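GGDEF and EAL domain-containing protein (Vibrio cholerae O1 str. 2010EL-1786, PDB 6PWK) binds the second messenger c-di-GMP as a receptor and probably controls large adhesins in biofilm formation. Local coordinates at residues Glu193-Tyr204 / Glu218-Arg229. Sequence-based numbering, arbitrary orientation.
Sequences EAIHNDWFTFRY and EVFSAFEKDGVR. With MG (magnesium ion), chain E; C2E (9,9'-[(2R,3R,3aS,5S,7aR,9R,10R,10aS,12S,14aR)-3,5,10,12-tetrahydroxy-5,12-dioxidooctahydro-2H,7H-difuro[3,2-d:3',2'-j][1,3,7,9,2,8]tetraoxadiphosphacyclododecine-2,9-diyl]bis(2-amino-1,9-dihydro-6H-purin-6-one)), chain C.
Arg-203 and Phe-220, paired on antiparallel strands, exchange two backbone hydrogen bonds, Phe-220 N to Arg-203 O (2.9 Å) and Arg-203 N to Phe-220 O. Thr-201 and Ala-222 form the next such pair, and beyond the last bridge a single bond runs from Glu-224 N to Trp-199 O. At the end of strand 218-225, Lys-225 NZ meets Glu-193 OE2 on its syn side, somewhat out of the carboxylate plane, at 3.1 Å in a salt bridge that ties the helix to the hairpin.

Both strands grip c-di-GMP. A bend at chi3 (39°) lays one face of the Arg-203 guanidinium against Phe-220 CD2, the two planes 28° apart, and NH2 reaches the ligand O2' nearly straight (2.7 Å, 173°) while NH1 bonds phosphate oxygen O21. The Phe-220 ring lies face-on against the same ribose, with C3' over its centre. Ser-221 holds a guanine twice, N to N71 and OG to O61 (2.6 Å). Glu-218 OE2 binds magnesium at 2.3 Å beside ligand O2P; Asn-272, Glu-304 and Asp-334 also coordinate the metal, and Lys-355 and Gln-410 hold OE1.

Farther along, Phe-223 CB sits over the Phe-200 ring, 4.1 Å from its centroid, and Ala-194 CB makes a CH-pi contact with the Phe-223 face. Trp-199 CZ3 touches Lys-225 CG at 3.5 Å.

This is the antiparallel hairpin of the EAL domain barrel, carrying the signature glutamate into the c-di-GMP site.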
# COMPACT_ATOMS: atom_id res chain seq x y z
N GLU A 193 -21.65 -11.66 -8.00
CA GLU A 193 -22.83 -12.36 -8.52
C GLU A 193 -23.99 -11.39 -8.70
O GLU A 193 -24.70 -11.43 -9.71
CB GLU A 193 -23.20 -13.50 -7.58
CG GLU A 193 -24.22 -14.48 -8.13
CD GLU A 193 -24.55 -15.58 -7.14
OE1 GLU A 193 -25.30 -16.51 -7.52
OE2 GLU A 193 -24.06 -15.52 -6.00
N ALA A 194 -24.20 -10.51 -7.72
CA ALA A 194 -25.29 -9.53 -7.81
C ALA A 194 -25.04 -8.54 -8.94
O ALA A 194 -25.99 -8.11 -9.62
CB ALA A 194 -25.46 -8.81 -6.48
N ILE A 195 -23.79 -8.14 -9.14
CA ILE A 195 -23.47 -7.25 -10.25
C ILE A 195 -23.71 -7.94 -11.58
O ILE A 195 -24.25 -7.35 -12.52
CB ILE A 195 -22.01 -6.75 -10.12
CG1 ILE A 195 -21.88 -5.81 -8.91
CG2 ILE A 195 -21.57 -6.05 -11.39
CD1 ILE A 195 -20.46 -5.33 -8.67
N HIS A 196 -23.33 -9.22 -11.67
CA HIS A 196 -23.41 -9.93 -12.95
C HIS A 196 -24.86 -10.18 -13.35
O HIS A 196 -25.21 -10.11 -14.53
CB HIS A 196 -22.64 -11.24 -12.86
CG HIS A 196 -22.41 -11.90 -14.19
ND1 HIS A 196 -23.03 -13.08 -14.55
CD2 HIS A 196 -21.64 -11.55 -15.23
CE1 HIS A 196 -22.65 -13.42 -15.76
NE2 HIS A 196 -21.80 -12.51 -16.20
N ASN A 197 -25.73 -10.49 -12.38
CA ASN A 197 -27.11 -10.83 -12.65
C ASN A 197 -28.07 -9.65 -12.50
O ASN A 197 -29.28 -9.83 -12.64
CB ASN A 197 -27.56 -11.97 -11.73
CG ASN A 197 -26.71 -13.21 -11.89
OD1 ASN A 197 -27.05 -14.13 -12.63
ND2 ASN A 197 -25.58 -13.25 -11.18
N ASP A 198 -27.55 -8.45 -12.21
CA ASP A 198 -28.36 -7.25 -12.07
C ASP A 198 -29.45 -7.44 -11.01
O ASP A 198 -30.63 -7.15 -11.24
CB ASP A 198 -28.96 -6.83 -13.41
CG ASP A 198 -27.91 -6.31 -14.38
OD1 ASP A 198 -27.35 -5.22 -14.14
OD2 ASP A 198 -27.63 -7.01 -15.38
N TRP A 199 -29.05 -7.95 -9.85
CA TRP A 199 -29.93 -8.10 -8.71
C TRP A 199 -30.07 -6.83 -7.89
O TRP A 199 -30.68 -6.86 -6.82
CB TRP A 199 -29.44 -9.23 -7.81
CG TRP A 199 -29.57 -10.60 -8.40
CD1 TRP A 199 -30.39 -10.97 -9.43
CD2 TRP A 199 -28.85 -11.77 -8.02
NE1 TRP A 199 -30.23 -12.31 -9.70
CE2 TRP A 199 -29.29 -12.82 -8.85
CE3 TRP A 199 -27.88 -12.04 -7.05
CZ2 TRP A 199 -28.79 -14.12 -8.74
CZ3 TRP A 199 -27.38 -13.32 -6.94
CH2 TRP A 199 -27.84 -14.35 -7.78
N PHE A 200 -29.52 -5.72 -8.37
CA PHE A 200 -29.45 -4.50 -7.57
C PHE A 200 -30.76 -3.72 -7.62
O PHE A 200 -31.43 -3.66 -8.65
CB PHE A 200 -28.30 -3.62 -8.05
CG PHE A 200 -26.98 -3.95 -7.42
CD1 PHE A 200 -26.24 -5.04 -7.86
CD2 PHE A 200 -26.48 -3.18 -6.38
CE1 PHE A 200 -25.03 -5.35 -7.27
CE2 PHE A 200 -25.27 -3.49 -5.80
CZ PHE A 200 -24.54 -4.57 -6.24
N THR A 201 -31.11 -3.13 -6.48
CA THR A 201 -32.21 -2.19 -6.37
C THR A 201 -31.67 -0.87 -5.84
O THR A 201 -30.65 -0.84 -5.14
CB THR A 201 -33.32 -2.71 -5.44
OG1 THR A 201 -32.80 -2.87 -4.12
CG2 THR A 201 -33.85 -4.04 -5.94
N PHE A 202 -32.35 0.23 -6.17
CA PHE A 202 -31.87 1.56 -5.83
C PHE A 202 -32.98 2.39 -5.21
O PHE A 202 -34.14 2.31 -5.63
CB PHE A 202 -31.31 2.27 -7.07
CG PHE A 202 -30.14 1.57 -7.69
CD1 PHE A 202 -28.86 1.79 -7.22
CD2 PHE A 202 -30.33 0.69 -8.74
CE1 PHE A 202 -27.78 1.14 -7.79
CE2 PHE A 202 -29.25 0.04 -9.31
CZ PHE A 202 -27.98 0.27 -8.84
N ARG A 203 -32.61 3.18 -4.21
CA ARG A 203 -33.51 4.10 -3.53
C ARG A 203 -32.98 5.52 -3.67
O ARG A 203 -31.76 5.74 -3.66
CB ARG A 203 -33.67 3.73 -2.05
CG ARG A 203 -34.37 2.40 -1.82
CD ARG A 203 -34.15 1.88 -0.40
NE ARG A 203 -34.18 2.94 0.60
CZ ARG A 203 -33.19 3.20 1.45
NH1 ARG A 203 -32.09 2.46 1.43
NH2 ARG A 203 -33.31 4.18 2.33
N TYR A 204 -33.89 6.48 -3.80
CA TYR A 204 -33.53 7.88 -3.98
C TYR A 204 -34.17 8.69 -2.86
O TYR A 204 -35.40 8.83 -2.81
CB TYR A 204 -33.99 8.39 -5.35
CG TYR A 204 -33.47 7.59 -6.53
CD1 TYR A 204 -34.13 6.45 -6.96
CD2 TYR A 204 -32.34 7.99 -7.22
CE1 TYR A 204 -33.67 5.72 -8.03
CE2 TYR A 204 -31.86 7.27 -8.30
CZ TYR A 204 -32.53 6.13 -8.70
OH TYR A 204 -32.07 5.41 -9.77
N GLU A 218 -29.95 11.48 -2.91
CA GLU A 218 -28.88 10.53 -2.64
C GLU A 218 -29.30 9.12 -3.03
O GLU A 218 -30.44 8.71 -2.78
CB GLU A 218 -28.49 10.56 -1.16
CG GLU A 218 -27.34 9.62 -0.81
CD GLU A 218 -26.86 9.80 0.62
OE1 GLU A 218 -27.49 10.57 1.37
OE2 GLU A 218 -25.84 9.16 0.98
N VAL A 219 -28.39 8.39 -3.66
CA VAL A 219 -28.65 7.05 -4.17
C VAL A 219 -28.16 6.03 -3.15
O VAL A 219 -27.00 6.09 -2.71
CB VAL A 219 -27.98 6.83 -5.53
CG1 VAL A 219 -28.18 5.40 -6.00
CG2 VAL A 219 -28.54 7.81 -6.56
N PHE A 220 -29.03 5.10 -2.77
CA PHE A 220 -28.69 4.00 -1.89
C PHE A 220 -28.80 2.69 -2.66
O PHE A 220 -29.82 2.44 -3.31
CB PHE A 220 -29.60 3.97 -0.66
CG PHE A 220 -29.45 5.18 0.22
CD1 PHE A 220 -28.20 5.69 0.50
CD2 PHE A 220 -30.57 5.80 0.76
CE1 PHE A 220 -28.06 6.80 1.30
CE2 PHE A 220 -30.43 6.91 1.56
CZ PHE A 220 -29.18 7.41 1.84
N SER A 221 -27.76 1.87 -2.58
CA SER A 221 -27.70 0.63 -3.33
C SER A 221 -27.98 -0.57 -2.43
O SER A 221 -27.52 -0.63 -1.29
CB SER A 221 -26.33 0.47 -4.00
OG SER A 221 -26.08 1.53 -4.91
N ALA A 222 -28.74 -1.52 -2.96
CA ALA A 222 -29.00 -2.79 -2.31
C ALA A 222 -29.22 -3.84 -3.39
O ALA A 222 -29.44 -3.51 -4.56
CB ALA A 222 -30.20 -2.72 -1.37
N PHE A 223 -29.15 -5.11 -2.99
CA PHE A 223 -29.44 -6.19 -3.92
C PHE A 223 -30.14 -7.32 -3.17
O PHE A 223 -30.07 -7.40 -1.94
CB PHE A 223 -28.18 -6.70 -4.63
CG PHE A 223 -27.22 -7.42 -3.73
CD1 PHE A 223 -27.31 -8.79 -3.54
CD2 PHE A 223 -26.21 -6.73 -3.07
CE1 PHE A 223 -26.42 -9.45 -2.72
CE2 PHE A 223 -25.32 -7.39 -2.25
CZ PHE A 223 -25.42 -8.75 -2.07
N GLU A 224 -30.80 -8.19 -3.93
CA GLU A 224 -31.58 -9.27 -3.36
C GLU A 224 -31.25 -10.58 -4.07
O GLU A 224 -31.17 -10.62 -5.30
CB GLU A 224 -33.08 -8.97 -3.46
CG GLU A 224 -33.50 -7.76 -2.64
CD GLU A 224 -35.00 -7.50 -2.68
OE1 GLU A 224 -35.41 -6.38 -2.32
OE2 GLU A 224 -35.75 -8.41 -3.06
N LYS A 225 -31.04 -11.63 -3.29
CA LYS A 225 -30.81 -12.98 -3.80
C LYS A 225 -31.70 -13.95 -3.04
O LYS A 225 -31.64 -14.00 -1.81
CB LYS A 225 -29.34 -13.39 -3.67
CG LYS A 225 -29.05 -14.78 -4.20
CD LYS A 225 -27.69 -15.27 -3.76
CE LYS A 225 -27.28 -16.53 -4.52
NZ LYS A 225 -25.96 -17.05 -4.06
N ASP A 226 -32.52 -14.70 -3.78
CA ASP A 226 -33.42 -15.70 -3.20
C ASP A 226 -34.31 -15.08 -2.12
O ASP A 226 -34.46 -15.61 -1.02
CB ASP A 226 -32.64 -16.89 -2.64
CG ASP A 226 -31.90 -17.66 -3.73
OD1 ASP A 226 -32.45 -17.79 -4.84
OD2 ASP A 226 -30.78 -18.13 -3.46
N GLY A 227 -34.92 -13.94 -2.46
CA GLY A 227 -35.83 -13.26 -1.56
C GLY A 227 -35.20 -12.61 -0.35
O GLY A 227 -35.94 -12.08 0.49
N VAL A 228 -33.88 -12.62 -0.23
CA VAL A 228 -33.18 -12.00 0.89
C VAL A 228 -32.54 -10.71 0.41
O VAL A 228 -31.85 -10.70 -0.62
CB VAL A 228 -32.12 -12.95 1.49
CG1 VAL A 228 -31.41 -12.27 2.65
CG2 VAL A 228 -32.76 -14.25 1.94
N ARG A 229 -32.74 -9.63 1.15
CA ARG A 229 -32.24 -8.31 0.78
C ARG A 229 -30.95 -8.00 1.52
O ARG A 229 -30.84 -8.25 2.73
CB ARG A 229 -33.29 -7.24 1.08
CG ARG A 229 -32.98 -5.87 0.51
CD ARG A 229 -34.21 -4.98 0.57
NE ARG A 229 -33.93 -3.61 0.16
CZ ARG A 229 -33.53 -2.65 1.00
NH1 ARG A 229 -33.37 -2.92 2.29
NH2 ARG A 229 -33.30 -1.43 0.55
MG MG E . -23.89 9.43 2.17
P1 C2E C . -25.00 6.85 4.39
O2P C2E C . -24.24 7.78 3.49
O1P C2E C . -25.03 7.53 5.73
O5' C2E C . -26.57 6.72 3.95
C5' C2E C . -27.54 6.96 4.91
C4' C2E C . -27.97 5.57 5.47
O4' C2E C . -28.80 5.71 6.45
C3' C2E C . -28.77 4.78 4.42
O3' C2E C . -28.83 3.51 4.85
C2' C2E C . -30.16 5.41 4.60
O2' C2E C . -31.21 4.53 4.00
C1' C2E C . -30.26 5.32 5.90
N9 C2E C . -31.16 6.17 6.63
C8 C2E C . -31.42 7.09 5.68
N7 C2E C . -32.27 8.00 6.23
C5 C2E C . -32.51 7.65 7.49
C6 C2E C . -33.36 8.24 8.63
O6 C2E C . -34.00 9.23 8.48
N1 C2E C . -33.39 7.59 9.90
C2 C2E C . -32.65 6.38 10.15
N2 C2E C . -32.64 5.68 11.43
N3 C2E C . -31.85 5.85 9.05
C4 C2E C . -31.81 6.52 7.73
P11 C2E C . -28.36 2.42 3.69
O21 C2E C . -29.25 2.26 2.48
O11 C2E C . -28.35 1.07 4.36
O5A C2E C . -26.80 2.89 3.40
C5A C2E C . -25.94 2.54 4.45
C4A C2E C . -24.55 2.88 4.09
O4A C2E C . -24.15 2.10 3.12
C3A C2E C . -24.46 4.46 3.53
O3A C2E C . -24.23 5.41 4.68
C2A C2E C . -23.51 4.49 2.77
O2A C2E C . -22.24 4.81 3.52
C1A C2E C . -23.44 3.00 2.13
N91 C2E C . -24.03 2.97 0.95
C81 C2E C . -25.33 2.89 0.65
N71 C2E C . -25.41 2.90 -0.69
C51 C2E C . -24.18 2.99 -1.19
C61 C2E C . -23.65 3.04 -2.62
O61 C2E C . -24.43 3.00 -3.51
N11 C2E C . -22.25 3.13 -2.88
C21 C2E C . -21.32 3.18 -1.79
N21 C2E C . -19.89 3.28 -2.06
N31 C2E C . -21.83 3.13 -0.42
C41 C2E C . -23.30 3.03 -0.16